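Side-chain contacts in putative retaining b-glycosidase (Saccharophagus degradans, PDB 5A95), which hydrolyses beta-glucans, probably cutting mixed-linkage chains with retention of configuration, as a family 5 glycoside hydrolase whose quaternary structure dictates its specificity: residues Asp214-Tyr217 against Thr222-Pro225; Asp166-Ile171 against Glu210-Met215; Thr76-Ser81 against Asn342-Thr347; Ser88-Leu93 against Ile102-His107. The protein carries 1 engineered substitution. One frame throughout, in Å; residues are numbered along the deposited sequence.

Contact 1 (Asp214-Tyr217 against Thr222-Pro225); sequences DMIY and TVIP. With NA (sodium ion), chain L.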
loop_
_atom_site.group_PDB
_atom_site.type_symbol
_atom_site.label_atom_id
_atom_site.label_comp_id
_atom_site.label_asym_id
_atom_site.label_seq_id
_atom_site.Cartn_x
_atom_site.Cartn_y
_atom_site.Cartn_z
ATOM N N ASP A 214 16.743 10.448 -4.025
ATOM C CA ASP A 214 17.320 9.775 -5.195
ATOM C C ASP A 214 16.398 9.841 -6.405
ATOM O O ASP A 214 16.864 10.045 -7.513
ATOM C CB ASP A 214 17.683 8.330 -4.842
ATOM C CG ASP A 214 18.898 8.224 -3.948
ATOM O OD1 ASP A 214 19.662 9.207 -3.853
ATOM O OD2 ASP A 214 19.099 7.159 -3.322
ATOM N N MET A 215 15.095 9.640 -6.206
ATOM C CA MET A 215 14.142 9.759 -7.303
ATOM C C MET A 215 14.122 11.153 -7.893
ATOM O O MET A 215 14.042 11.333 -9.097
ATOM C CB MET A 215 12.691 9.496 -6.846
ATOM C CG MET A 215 12.298 8.097 -6.532
ATOM S SD MET A 215 10.611 8.116 -5.874
ATOM C CE MET A 215 9.695 8.453 -7.392
ATOM N N ILE A 216 14.145 12.150 -7.010
ATOM C CA ILE A 216 14.112 13.542 -7.420
ATOM C C ILE A 216 15.383 13.902 -8.207
ATOM O O ILE A 216 15.324 14.451 -9.321
ATOM C CB ILE A 216 13.921 14.446 -6.202
ATOM C CG1 ILE A 216 12.498 14.273 -5.645
ATOM C CG2 ILE A 216 14.180 15.907 -6.542
ATOM C CD1 ILE A 216 12.309 14.861 -4.263
ATOM N N TYR A 217 16.540 13.582 -7.628
ATOM C CA TYR A 217 17.821 13.921 -8.259
ATOM C C TYR A 217 18.030 13.226 -9.589
ATOM O O TYR A 217 18.699 13.790 -10.462
ATOM C CB TYR A 217 18.970 13.646 -7.294
ATOM C CG TYR A 217 19.233 14.720 -6.254
ATOM C CD1 TYR A 217 18.559 15.946 -6.234
ATOM C CD2 TYR A 217 20.221 14.508 -5.293
ATOM C CE1 TYR A 217 18.887 16.914 -5.315
ATOM C CE2 TYR A 217 20.538 15.473 -4.359
ATOM C CZ TYR A 217 19.859 16.675 -4.371
ATOM O OH TYR A 217 20.205 17.678 -3.484
ATOM N N THR A 222 19.081 19.969 -9.984
ATOM C CA THR A 222 19.204 21.379 -9.583
ATOM C C THR A 222 18.335 21.784 -8.410
ATOM O O THR A 222 18.531 22.825 -7.800
ATOM C CB THR A 222 18.861 22.355 -10.717
ATOM O OG1 THR A 222 17.442 22.367 -10.978
ATOM C CG2 THR A 222 19.651 22.056 -11.998
ATOM N N VAL A 223 17.358 20.957 -8.058
ATOM C CA VAL A 223 16.414 21.338 -7.015
ATOM C C VAL A 223 17.050 21.192 -5.629
ATOM O O VAL A 223 18.037 20.439 -5.455
ATOM C CB VAL A 223 15.106 20.546 -7.109
ATOM C CG1 VAL A 223 14.453 20.708 -8.466
ATOM C CG2 VAL A 223 15.346 19.097 -6.784
ATOM N N ILE A 224 16.459 21.870 -4.640
ATOM C CA ILE A 224 16.900 21.762 -3.262
ATOM C C ILE A 224 15.876 20.971 -2.441
ATOM O O ILE A 224 14.807 21.468 -2.109
ATOM C CB ILE A 224 17.090 23.155 -2.625
ATOM C CG1 ILE A 224 18.113 23.991 -3.414
ATOM C CG2 ILE A 224 17.498 23.011 -1.169
ATOM C CD1 ILE A 224 18.061 25.469 -3.054
ATOM N N PRO A 225 16.198 19.721 -2.078
ATOM C CA PRO A 225 15.336 18.984 -1.146
ATOM C C PRO A 225 15.466 19.590 0.238
ATOM O O PRO A 225 16.574 19.930 0.688
ATOM C CB PRO A 225 15.917 17.540 -1.177
ATOM C CG PRO A 225 16.781 17.488 -2.420
ATOM C CD PRO A 225 17.347 18.897 -2.495
HETATM NA NA NA L . 11.488 11.138 -10.229
HETATM O O HOH W 1 10.445 12.687 -12.241
#
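Ile216 CG2 and Val223 CG2 meet at 3.4 Å, tighter than two methyl carbons usually come, and their side chains cross at about a right angle. Ile216 chi1 of -70° is what sends this methyl out: it places CG1 beside the backbone N and CG2 opposite that nitrogen. Next to this pair, Tyr217 brings the far end of its phenol to the Pro225 ring, its CE1 lying 3.6 Å from Pro225 CG and its OH 3.3 Å from Pro225 CD. The carbonyl O of Val223 sits at the edge of the aromatic ring, near its plane, 3.6 Å from Tyr217 CE1. Further out, the hydroxyl of Tyr217 is hydrogen-bonded to the backbone O of Glu247, and Lys221 makes a cation-pi contact with the ring. With an alanine at Tyr217, Pro225 would probably lose its aromatic neighbour and the Glu247 carbonyl its hydroxyl partner. Helix 202-219 leads through a short turn into strand 224-227, an alpha-to-beta connection of the (beta/alpha)8 barrel, and Ile224 is tied by backbone bonds to strand 181-185. No hydrogen bond joins the two segments, so the helix end is seated on the strand mainly by apolar fit, the phenol's polar end being satisfied by Glu247.

Contact 2 (Asp166-Ile171 against Glu210-Met215); sequences DFWRRI and ESLIDM. With NA (sodium ion), chain L.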
loop_
_atom_site.group_PDB
_atom_site.type_symbol
_atom_site.label_atom_id
_atom_site.label_comp_id
_atom_site.label_asym_id
_atom_site.label_seq_id
_atom_site.Cartn_x
_atom_site.Cartn_y
_atom_site.Cartn_z
ATOM N N ASP A 166 4.909 9.411 -5.949
ATOM C CA ASP A 166 4.316 9.824 -7.211
ATOM C C ASP A 166 4.166 11.333 -7.324
ATOM O O ASP A 166 4.394 11.906 -8.392
ATOM C CB ASP A 166 2.993 9.104 -7.459
ATOM C CG ASP A 166 2.287 9.613 -8.683
ATOM O OD1 ASP A 166 2.728 9.256 -9.799
ATOM O OD2 ASP A 166 1.322 10.386 -8.565
ATOM N N PHE A 167 3.773 11.973 -6.230
ATOM C CA PHE A 167 3.756 13.420 -6.180
ATOM C C PHE A 167 5.108 13.998 -6.575
ATOM O O PHE A 167 5.205 14.833 -7.483
ATOM C CB PHE A 167 3.286 13.924 -4.811
ATOM C CG PHE A 167 3.412 15.407 -4.614
ATOM C CD1 PHE A 167 2.473 16.268 -5.132
ATOM C CD2 PHE A 167 4.502 15.945 -3.926
ATOM C CE1 PHE A 167 2.610 17.626 -4.970
ATOM C CE2 PHE A 167 4.635 17.310 -3.755
ATOM C CZ PHE A 167 3.683 18.147 -4.275
ATOM N N TRP A 168 6.159 13.520 -5.918
ATOM C CA TRP A 168 7.472 14.073 -6.196
ATOM C C TRP A 168 7.958 13.707 -7.611
ATOM O O TRP A 168 8.622 14.527 -8.266
ATOM C CB TRP A 168 8.480 13.700 -5.103
ATOM C CG TRP A 168 8.219 14.462 -3.843
ATOM C CD1 TRP A 168 7.859 13.949 -2.626
ATOM C CD2 TRP A 168 8.201 15.892 -3.695
ATOM N NE1 TRP A 168 7.657 14.964 -1.740
ATOM C CE2 TRP A 168 7.859 16.173 -2.360
ATOM C CE3 TRP A 168 8.442 16.964 -4.580
ATOM C CZ2 TRP A 168 7.744 17.460 -1.886
ATOM C CZ3 TRP A 168 8.311 18.235 -4.098
ATOM C CH2 TRP A 168 7.977 18.473 -2.770
ATOM N N ARG A 169 7.646 12.513 -8.106
ATOM C CA ARG A 169 7.977 12.153 -9.481
ATOM C C ARG A 169 7.331 13.129 -10.462
ATOM O O ARG A 169 8.002 13.662 -11.380
ATOM C CB ARG A 169 7.538 10.700 -9.750
ATOM C CG ARG A 169 7.815 10.184 -11.158
ATOM C CD ARG A 169 6.697 10.551 -12.163
ATOM N NE ARG A 169 6.937 9.950 -13.461
ATOM C CZ ARG A 169 6.621 8.701 -13.778
ATOM N NH1 ARG A 169 6.032 7.920 -12.904
ATOM N NH2 ARG A 169 6.886 8.231 -14.993
ATOM N N ARG A 170 6.050 13.394 -10.277
ATOM C CA ARG A 170 5.319 14.254 -11.194
ATOM C C ARG A 170 5.828 15.692 -11.148
ATOM O O ARG A 170 5.966 16.356 -12.183
ATOM C CB ARG A 170 3.831 14.259 -10.874
ATOM C CG ARG A 170 3.082 12.992 -11.225
ATOM C CD ARG A 170 1.681 13.095 -10.654
ATOM N NE ARG A 170 0.808 11.938 -10.802
ATOM C CZ ARG A 170 -0.021 11.749 -11.825
ATOM N NH1 ARG A 170 -0.060 12.563 -12.849
ATOM N NH2 ARG A 170 -0.820 10.710 -11.810
ATOM N N ILE A 171 6.040 16.200 -9.949
ATOM C CA ILE A 171 6.523 17.542 -9.740
ATOM C C ILE A 171 7.893 17.724 -10.374
ATOM O O ILE A 171 8.152 18.724 -11.064
ATOM C CB ILE A 171 6.556 17.875 -8.219
ATOM C CG1 ILE A 171 5.154 17.997 -7.611
ATOM C CG2 ILE A 171 7.415 19.090 -7.937
ATOM C CD1 ILE A 171 4.403 19.267 -8.000
ATOM N N GLU A 210 16.220 9.701 1.897
ATOM C CA GLU A 210 17.246 9.434 0.877
ATOM C C GLU A 210 16.635 8.791 -0.367
ATOM O O GLU A 210 17.045 9.086 -1.494
ATOM C CB GLU A 210 18.386 8.604 1.458
ATOM C CG GLU A 210 19.249 9.406 2.396
ATOM C CD GLU A 210 20.224 8.628 3.247
ATOM O OE1 GLU A 210 20.197 7.377 3.215
ATOM O OE2 GLU A 210 21.003 9.292 3.982
ATOM N N SER A 211 15.633 7.952 -0.173
ATOM C CA SER A 211 14.958 7.323 -1.296
ATOM C C SER A 211 14.197 8.332 -2.138
ATOM O O SER A 211 14.247 8.314 -3.364
ATOM C CB SER A 211 14.026 6.219 -0.776
ATOM O OG SER A 211 13.418 5.488 -1.825
ATOM N N LEU A 212 13.475 9.233 -1.482
ATOM C CA LEU A 212 12.791 10.298 -2.189
ATOM C C LEU A 212 13.804 11.203 -2.934
ATOM O O LEU A 212 13.583 11.579 -4.083
ATOM C CB LEU A 212 11.932 11.134 -1.237
ATOM C CG LEU A 212 10.728 10.405 -0.607
ATOM C CD1 LEU A 212 10.067 11.251 0.448
ATOM C CD2 LEU A 212 9.727 10.001 -1.653
ATOM N N ILE A 213 14.882 11.582 -2.253
ATOM C CA ILE A 213 15.918 12.419 -2.853
ATOM C C ILE A 213 16.496 11.750 -4.097
ATOM O O ILE A 213 16.717 12.409 -5.115
ATOM C CB ILE A 213 17.008 12.756 -1.825
ATOM C CG1 ILE A 213 16.435 13.718 -0.764
ATOM C CG2 ILE A 213 18.205 13.399 -2.519
ATOM C CD1 ILE A 213 17.232 13.734 0.511
ATOM N N ASP A 214 16.743 10.448 -4.025
ATOM C CA ASP A 214 17.320 9.775 -5.195
ATOM C C ASP A 214 16.398 9.841 -6.405
ATOM O O ASP A 214 16.864 10.045 -7.513
ATOM C CB ASP A 214 17.683 8.330 -4.842
ATOM C CG ASP A 214 18.898 8.224 -3.948
ATOM O OD1 ASP A 214 19.662 9.207 -3.853
ATOM O OD2 ASP A 214 19.099 7.159 -3.322
ATOM N N MET A 215 15.095 9.640 -6.206
ATOM C CA MET A 215 14.142 9.759 -7.303
ATOM C C MET A 215 14.122 11.153 -7.893
ATOM O O MET A 215 14.042 11.333 -9.097
ATOM C CB MET A 215 12.691 9.496 -6.846
ATOM C CG MET A 215 12.298 8.097 -6.532
ATOM S SD MET A 215 10.611 8.116 -5.874
ATOM C CE MET A 215 9.695 8.453 -7.392
HETATM NA NA NA L . 11.488 11.138 -10.229
HETATM O O HOH W 1 10.445 12.687 -12.241
#
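Arg169 and Met215 mark the closest backbone approach of helix 161-174 to helix 202-219, with their CA atoms 7.0 Å apart; Trp168 and Leu212 face each other in the same way a little further off. Both helices belong to the outer layer of the barrel. The side-chain contact is light. A bend at chi3 (73°) turns the Met215 methyl against the arginine stem, CE standing 3.9 Å from Arg169 CB. Leu212 CD2 approaches the indole of Trp168 obliquely, 4.5 Å from CD1. That indole is positioned from behind: Phe167 CE2 lies over one of its faces, toward the rim, and Trp168 NE1 is hydrogen-bonded to Leu186 O. Arg169 leads its charged end away from Met215 to the second subunit, where NH1 bonds to the backbone O of Tyr152 of that subunit. On the same helix, Arg170 NE meets the syn side of Asp166 OD2 at 2.8 Å with an N-H...O angle of 159°, a salt bridge spanning one helical turn and lying almost in the guanidinium plane. Between the helices sits a sodium ion, held by Met215 O at 2.8 Å, by water 1 and by Thr196 O of the second subunit. Water 1 in turn donates to Arg169 O, at 2.8 Å from it. Where the side chains touch sparsely, then, a rather loosely held sodium ion supplies the polar link: it binds helix 202-219 and the second subunit directly, and helix 161-174 through water 1.

Contact 3 (Thr76-Ser81 against Asn342-Thr347); sequences TGKLLS and NDWDFT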
loop_
_atom_site.group_PDB
_atom_site.type_symbol
_atom_site.label_atom_id
_atom_site.label_comp_id
_atom_site.label_asym_id
_atom_site.label_seq_id
_atom_site.Cartn_x
_atom_site.Cartn_y
_atom_site.Cartn_z
ATOM N N THR A 76 -3.979 25.449 -2.349
ATOM C CA THR A 76 -4.559 25.958 -3.582
ATOM C C THR A 76 -6.052 25.689 -3.647
ATOM O O THR A 76 -6.819 26.551 -4.040
ATOM C CB THR A 76 -3.838 25.295 -4.783
ATOM O OG1 THR A 76 -2.442 25.625 -4.751
ATOM C CG2 THR A 76 -4.426 25.720 -6.103
ATOM N N GLY A 77 -6.461 24.476 -3.288
ATOM C CA GLY A 77 -7.867 24.114 -3.316
ATOM C C GLY A 77 -8.714 24.930 -2.342
ATOM O O GLY A 77 -9.848 25.286 -2.630
ATOM N N LYS A 78 -8.183 25.190 -1.149
ATOM C CA LYS A 78 -8.874 26.017 -0.173
ATOM C C LYS A 78 -9.121 27.381 -0.799
ATOM O O LYS A 78 -10.217 27.916 -0.727
ATOM C CB LYS A 78 -8.041 26.122 1.117
ATOM C CG LYS A 78 -8.671 26.944 2.241
ATOM C CD LYS A 78 -8.386 28.433 2.104
ATOM C CE LYS A 78 -8.865 29.171 3.345
ATOM N NZ LYS A 78 -8.781 30.636 3.201
ATOM N N LEU A 79 -8.082 27.965 -1.387
ATOM C CA LEU A 79 -8.188 29.283 -1.999
ATOM C C LEU A 79 -9.146 29.304 -3.193
ATOM O O LEU A 79 -9.991 30.220 -3.309
ATOM C CB LEU A 79 -6.805 29.796 -2.361
ATOM C CG LEU A 79 -5.934 30.146 -1.139
ATOM C CD1 LEU A 79 -4.495 30.348 -1.579
ATOM C CD2 LEU A 79 -6.476 31.375 -0.419
ATOM N N LEU A 80 -9.071 28.285 -4.048
ATOM C CA LEU A 80 -9.975 28.210 -5.213
ATOM C C LEU A 80 -11.438 28.205 -4.789
ATOM O O LEU A 80 -12.306 28.748 -5.482
ATOM C CB LEU A 80 -9.688 26.945 -6.039
ATOM C CG LEU A 80 -8.466 26.978 -6.938
ATOM C CD1 LEU A 80 -7.997 25.574 -7.335
ATOM C CD2 LEU A 80 -8.737 27.823 -8.173
ATOM N N SER A 81 -11.717 27.549 -3.677
ATOM C CA SER A 81 -13.086 27.321 -3.254
ATOM C C SER A 81 -13.828 28.650 -3.048
ATOM O O SER A 81 -15.042 28.693 -3.189
ATOM C CB SER A 81 -13.140 26.417 -2.018
ATOM O OG SER A 81 -12.801 27.096 -0.840
ATOM N N ASN A 342 -6.275 39.800 8.690
ATOM C CA ASN A 342 -7.606 39.643 9.266
ATOM C C ASN A 342 -8.687 39.505 8.209
ATOM O O ASN A 342 -9.815 39.110 8.525
ATOM C CB ASN A 342 -7.953 40.851 10.142
ATOM C CG ASN A 342 -6.955 41.070 11.260
ATOM O OD1 ASN A 342 -6.338 40.138 11.761
ATOM N ND2 ASN A 342 -6.865 42.309 11.710
ATOM N N ASP A 343 -8.340 39.852 6.976
ATOM C CA ASP A 343 -9.305 39.895 5.871
ATOM C C ASP A 343 -8.581 39.889 4.538
ATOM O O ASP A 343 -7.378 40.058 4.495
ATOM C CB ASP A 343 -10.178 41.157 5.991
ATOM C CG ASP A 343 -9.353 42.422 6.083
ATOM O OD1 ASP A 343 -8.492 42.629 5.212
ATOM O OD2 ASP A 343 -9.562 43.210 7.038
ATOM N N TRP A 344 -9.321 39.720 3.432
ATOM C CA TRP A 344 -8.702 39.716 2.118
ATOM C C TRP A 344 -8.362 41.103 1.563
ATOM O O TRP A 344 -7.822 41.232 0.479
ATOM C CB TRP A 344 -9.503 38.851 1.139
ATOM C CG TRP A 344 -9.264 37.385 1.324
ATOM C CD1 TRP A 344 -10.180 36.443 1.638
ATOM C CD2 TRP A 344 -8.001 36.702 1.209
ATOM N NE1 TRP A 344 -9.586 35.207 1.696
ATOM C CE2 TRP A 344 -8.245 35.343 1.451
ATOM C CE3 TRP A 344 -6.711 37.111 0.911
ATOM C CZ2 TRP A 344 -7.238 34.395 1.416
ATOM C CZ3 TRP A 344 -5.700 36.171 0.900
ATOM C CH2 TRP A 344 -5.978 34.827 1.134
ATOM N N ASP A 345 -8.635 42.147 2.349
ATOM C CA ASP A 345 -8.031 43.472 2.124
ATOM C C ASP A 345 -6.614 43.609 2.734
ATOM O O ASP A 345 -5.993 44.663 2.634
ATOM C CB ASP A 345 -8.960 44.607 2.594
ATOM C CG ASP A 345 -10.257 44.647 1.813
ATOM O OD1 ASP A 345 -10.294 44.167 0.646
ATOM O OD2 ASP A 345 -11.243 45.168 2.368
ATOM N N PHE A 346 -6.121 42.520 3.320
ATOM C CA PHE A 346 -4.746 42.407 3.803
ATOM C C PHE A 346 -4.489 43.235 5.068
ATOM O O PHE A 346 -3.337 43.571 5.379
ATOM C CB PHE A 346 -3.706 42.702 2.710
ATOM C CG PHE A 346 -3.980 42.003 1.416
ATOM C CD1 PHE A 346 -3.975 40.620 1.340
ATOM C CD2 PHE A 346 -4.244 42.743 0.275
ATOM C CE1 PHE A 346 -4.249 39.984 0.136
ATOM C CE2 PHE A 346 -4.495 42.117 -0.928
ATOM C CZ PHE A 346 -4.483 40.738 -0.995
ATOM N N THR A 347 -5.540 43.546 5.824
ATOM C CA THR A 347 -5.323 44.240 7.108
ATOM C C THR A 347 -4.480 43.301 7.992
ATOM O O THR A 347 -4.876 42.152 8.228
ATOM C CB THR A 347 -6.620 44.550 7.826
ATOM O OG1 THR A 347 -7.439 45.321 6.954
ATOM C CG2 THR A 347 -6.371 45.360 9.107
#
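The indole of Trp344 receives helix 76-81 at its six-membered ring. Leu79 CD2 comes in obliquely, 3.6 Å from Trp344 CZ2 and 3.8 Å from Trp344 CH2, the two side chains crossing at about a right angle. Lys78 NZ arrives instead at the edge of the indole, near its plane, and stays 4.4 Å from Trp344 CZ2. Phe346 CE1 also lies at the edge of the indole, in its plane, while the phenyl ring of Phe346 carries Trp344 O above the centre of one face, 3.6 Å from the ring plane. The amine of Lys78 has stronger partners than the indole: it forms salt bridges with Asp333 and Asp335 and a cation-pi contact with Trp336. Its chain reaches them by bending once, at chi2 -85°, and running extended from there. In the (beta/alpha)8 barrel this is where the ring of strands closes, since helix 76-81 follows strand 65-72, and loop 342-347 follows strand 326-329, the neighbour with which 65-72 pairs in parallel. Leu89 of helix 87-96 packs against both Leu79 and Trp344. The loop presents its tryptophan from a type I beta turn between Asp343 and Phe346, in which Phe346 N donates to Asp343 O at 3.0 Å. Asn342 N bonds across the base of the loop to Thr347 O at 2.8 Å. On the helix side, Ser81 OG turns back to donate to Lys78 O at 2.7 Å, tilted 25° from the carbonyl plane, and Trp32 of the third subunit packs on both Lys78 and Ser81.

Contact 4 (Ser88-Leu93 against Ile102-His107); sequences SLFEEL and IRLPIH. With BGC (beta-D-glucopyranose), chain D.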
loop_
_atom_site.group_PDB
_atom_site.type_symbol
_atom_site.label_atom_id
_atom_site.label_comp_id
_atom_site.label_asym_id
_atom_site.label_seq_id
_atom_site.Cartn_x
_atom_site.Cartn_y
_atom_site.Cartn_z
ATOM N N SER A 88 -3.421 38.462 -7.844
ATOM C CA SER A 88 -3.373 39.633 -6.964
ATOM C C SER A 88 -2.806 39.281 -5.586
ATOM O O SER A 88 -2.228 40.134 -4.917
ATOM C CB SER A 88 -4.760 40.251 -6.800
ATOM O OG SER A 88 -5.673 39.341 -6.204
ATOM N N LEU A 89 -2.973 38.023 -5.159
ATOM C CA LEU A 89 -2.406 37.573 -3.892
ATOM C C LEU A 89 -0.860 37.619 -3.942
ATOM O O LEU A 89 -0.204 38.111 -3.011
ATOM C CB LEU A 89 -2.886 36.150 -3.606
ATOM C CG LEU A 89 -2.303 35.439 -2.387
ATOM C CD1 LEU A 89 -2.463 36.268 -1.131
ATOM C CD2 LEU A 89 -2.921 34.047 -2.272
ATOM N N PHE A 90 -0.279 37.099 -5.025
ATOM C CA PHE A 90 1.180 37.093 -5.176
ATOM C C PHE A 90 1.705 38.517 -5.321
ATOM O O PHE A 90 2.752 38.865 -4.752
ATOM C CB PHE A 90 1.605 36.248 -6.381
ATOM C CG PHE A 90 1.548 34.749 -6.145
ATOM C CD1 PHE A 90 0.496 34.154 -5.472
ATOM C CD2 PHE A 90 2.537 33.958 -6.663
ATOM C CE1 PHE A 90 0.458 32.765 -5.268
ATOM C CE2 PHE A 90 2.511 32.580 -6.477
ATOM C CZ PHE A 90 1.468 31.988 -5.799
ATOM N N GLU A 91 0.982 39.337 -6.085
ATOM C CA GLU A 91 1.386 40.731 -6.294
ATOM C C GLU A 91 1.403 41.512 -4.976
ATOM O O GLU A 91 2.336 42.279 -4.709
ATOM C CB GLU A 91 0.433 41.428 -7.265
ATOM C CG GLU A 91 0.519 40.882 -8.675
ATOM C CD GLU A 91 -0.503 41.516 -9.613
ATOM O OE1 GLU A 91 -1.741 41.352 -9.426
ATOM O OE2 GLU A 91 -0.052 42.165 -10.552
ATOM N N GLU A 92 0.375 41.320 -4.151
ATOM C CA GLU A 92 0.324 42.008 -2.861
ATOM C C GLU A 92 1.565 41.646 -2.033
ATOM O O GLU A 92 2.228 42.486 -1.442
ATOM C CB GLU A 92 -0.930 41.602 -2.117
ATOM C CG GLU A 92 -0.967 42.035 -0.654
ATOM C CD GLU A 92 -1.066 43.536 -0.431
ATOM O OE1 GLU A 92 -1.301 44.300 -1.399
ATOM O OE2 GLU A 92 -0.967 43.940 0.736
ATOM N N LEU A 93 1.869 40.363 -1.993
ATOM C CA LEU A 93 2.985 39.902 -1.198
ATOM C C LEU A 93 4.330 40.428 -1.689
ATOM O O LEU A 93 5.163 40.888 -0.888
ATOM C CB LEU A 93 2.982 38.374 -1.149
ATOM C CG LEU A 93 1.892 37.803 -0.254
ATOM C CD1 LEU A 93 1.691 36.306 -0.507
ATOM C CD2 LEU A 93 2.246 38.064 1.212
ATOM N N ILE A 102 7.217 32.354 -1.599
ATOM C CA ILE A 102 5.950 31.847 -1.118
ATOM C C ILE A 102 6.047 30.330 -0.989
ATOM O O ILE A 102 6.542 29.658 -1.906
ATOM C CB ILE A 102 4.805 32.216 -2.071
ATOM C CG1 ILE A 102 4.603 33.729 -2.035
ATOM C CG2 ILE A 102 3.504 31.515 -1.676
ATOM C CD1 ILE A 102 3.608 34.274 -3.035
ATOM N N ARG A 103 5.589 29.809 0.150
ATOM C CA ARG A 103 5.479 28.363 0.384
ATOM C C ARG A 103 4.038 27.928 0.129
ATOM O O ARG A 103 3.095 28.533 0.664
ATOM C CB ARG A 103 5.891 28.011 1.797
ATOM C CG ARG A 103 5.786 26.537 2.175
ATOM C CD ARG A 103 6.455 26.325 3.508
ATOM N NE ARG A 103 6.502 24.971 4.048
ATOM C CZ ARG A 103 5.734 24.474 5.016
ATOM N NH1 ARG A 103 4.636 25.103 5.418
ATOM N NH2 ARG A 103 6.059 23.313 5.587
ATOM N N LEU A 104 3.884 26.890 -0.687
ATOM C CA LEU A 104 2.584 26.324 -1.050
ATOM C C LEU A 104 2.403 25.012 -0.284
ATOM O O LEU A 104 3.101 24.052 -0.585
ATOM C CB LEU A 104 2.522 26.042 -2.558
ATOM C CG LEU A 104 2.724 27.201 -3.534
ATOM C CD1 LEU A 104 2.506 26.718 -4.974
ATOM C CD2 LEU A 104 1.781 28.341 -3.209
ATOM N N PRO A 105 1.484 24.970 0.698
ATOM C CA PRO A 105 1.296 23.759 1.496
ATOM C C PRO A 105 0.273 22.861 0.821
ATOM O O PRO A 105 -0.940 22.985 1.061
ATOM C CB PRO A 105 0.793 24.302 2.834
ATOM C CG PRO A 105 0.026 25.522 2.473
ATOM C CD PRO A 105 0.722 26.115 1.264
ATOM N N ILE A 106 0.761 21.937 -0.002
ATOM C CA ILE A 106 -0.081 21.076 -0.810
ATOM C C ILE A 106 -0.584 19.936 0.038
ATOM O O ILE A 106 0.173 19.054 0.423
ATOM C CB ILE A 106 0.680 20.597 -2.049
ATOM C CG1 ILE A 106 1.069 21.820 -2.891
ATOM C CG2 ILE A 106 -0.138 19.584 -2.852
ATOM C CD1 ILE A 106 2.232 21.632 -3.828
ATOM N N HIS A 107 -1.864 19.979 0.385
ATOM C CA HIS A 107 -2.435 18.968 1.250
ATOM C C HIS A 107 -2.801 17.728 0.438
ATOM O O HIS A 107 -3.471 17.839 -0.580
ATOM C CB HIS A 107 -3.679 19.489 1.954
ATOM C CG HIS A 107 -3.380 20.460 3.046
ATOM N ND1 HIS A 107 -2.598 21.578 2.874
ATOM C CD2 HIS A 107 -3.766 20.473 4.344
ATOM C CE1 HIS A 107 -2.543 22.250 4.014
ATOM N NE2 HIS A 107 -3.242 21.593 4.924
HETATM C C2 BGC D . -4.554 25.856 10.730
HETATM C C3 BGC D . -5.938 25.279 10.491
HETATM C C4 BGC D . -6.015 24.586 9.148
HETATM C C5 BGC D . -4.879 23.575 8.994
HETATM C C6 BGC D . -4.756 23.015 7.600
HETATM C C1 BGC D . -3.563 24.713 10.588
HETATM O O2 BGC D . -4.542 26.411 12.043
HETATM O O3 BGC D . -6.885 26.355 10.506
HETATM O O4 BGC D . -7.256 23.893 9.059
HETATM O O5 BGC D . -3.640 24.202 9.270
HETATM O O6 BGC D . -3.658 22.110 7.545
#
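In the (beta/alpha)8 barrel of this family 5 enzyme, Phe90 and Leu93 on helix 87-96 pack against Ile102 of strand 101-106, whose far end delivers His107 to the glycan pocket. Helix and strand run roughly antiparallel, their segment axes at 143° and 11.5 Å apart. Ile102 CD1 stands over the centre of the Phe90 ring, 3.7 Å from its centroid and 10° off the normal, a well-formed CH-pi contact. The same carbon also touches Leu93 CD1 at 3.8 Å, so one methyl meets both helix side chains. Trp129 meets the Phe90 ring edge-to-face, adding helix 116-133 to the core. At the pocket end, the His107 ring is fixed in its rotation by two partners in its plane: ND1 donates to Pro105 O at 2.8 Å, and NE2 faces the sugar. His142 stacks on the ring, and Trp31 of the third subunit meets it as well. Putting an alanine in place of His107 would probably leave the glucose hydroxyl without this partner and the Pro105 carbonyl without its donor. The hydrogen bond to the sugar, in which either partner could be the donor, is nearly straight (172° at the hydrogen), with His107 NE2 2.7 Å from glucose O6.

Contact 4 lies deepest, with all its touching residues buried; contact 3 is the most peripheral, with a partly exposed tryptophan on a loop; contacts 1 and 2 lie between. Contacts 1 and 4 each pack a helix on the strand that follows it and reach the same sheet; their cross-segment contacts are mainly apolar, with no hydrogen bond. Contact 2 shares helix 202-219 with contact 1, and through Met215 both reach the sodium ion and the second subunit; in contact 2 the ion lies between two helices. Contact 3 abuts contact 4 through Leu89 and Glu92, while Phe167 touches Ile106 to connect contacts 2 and 4. Beyond the strand of contact 4, His107 meets a sugar directly.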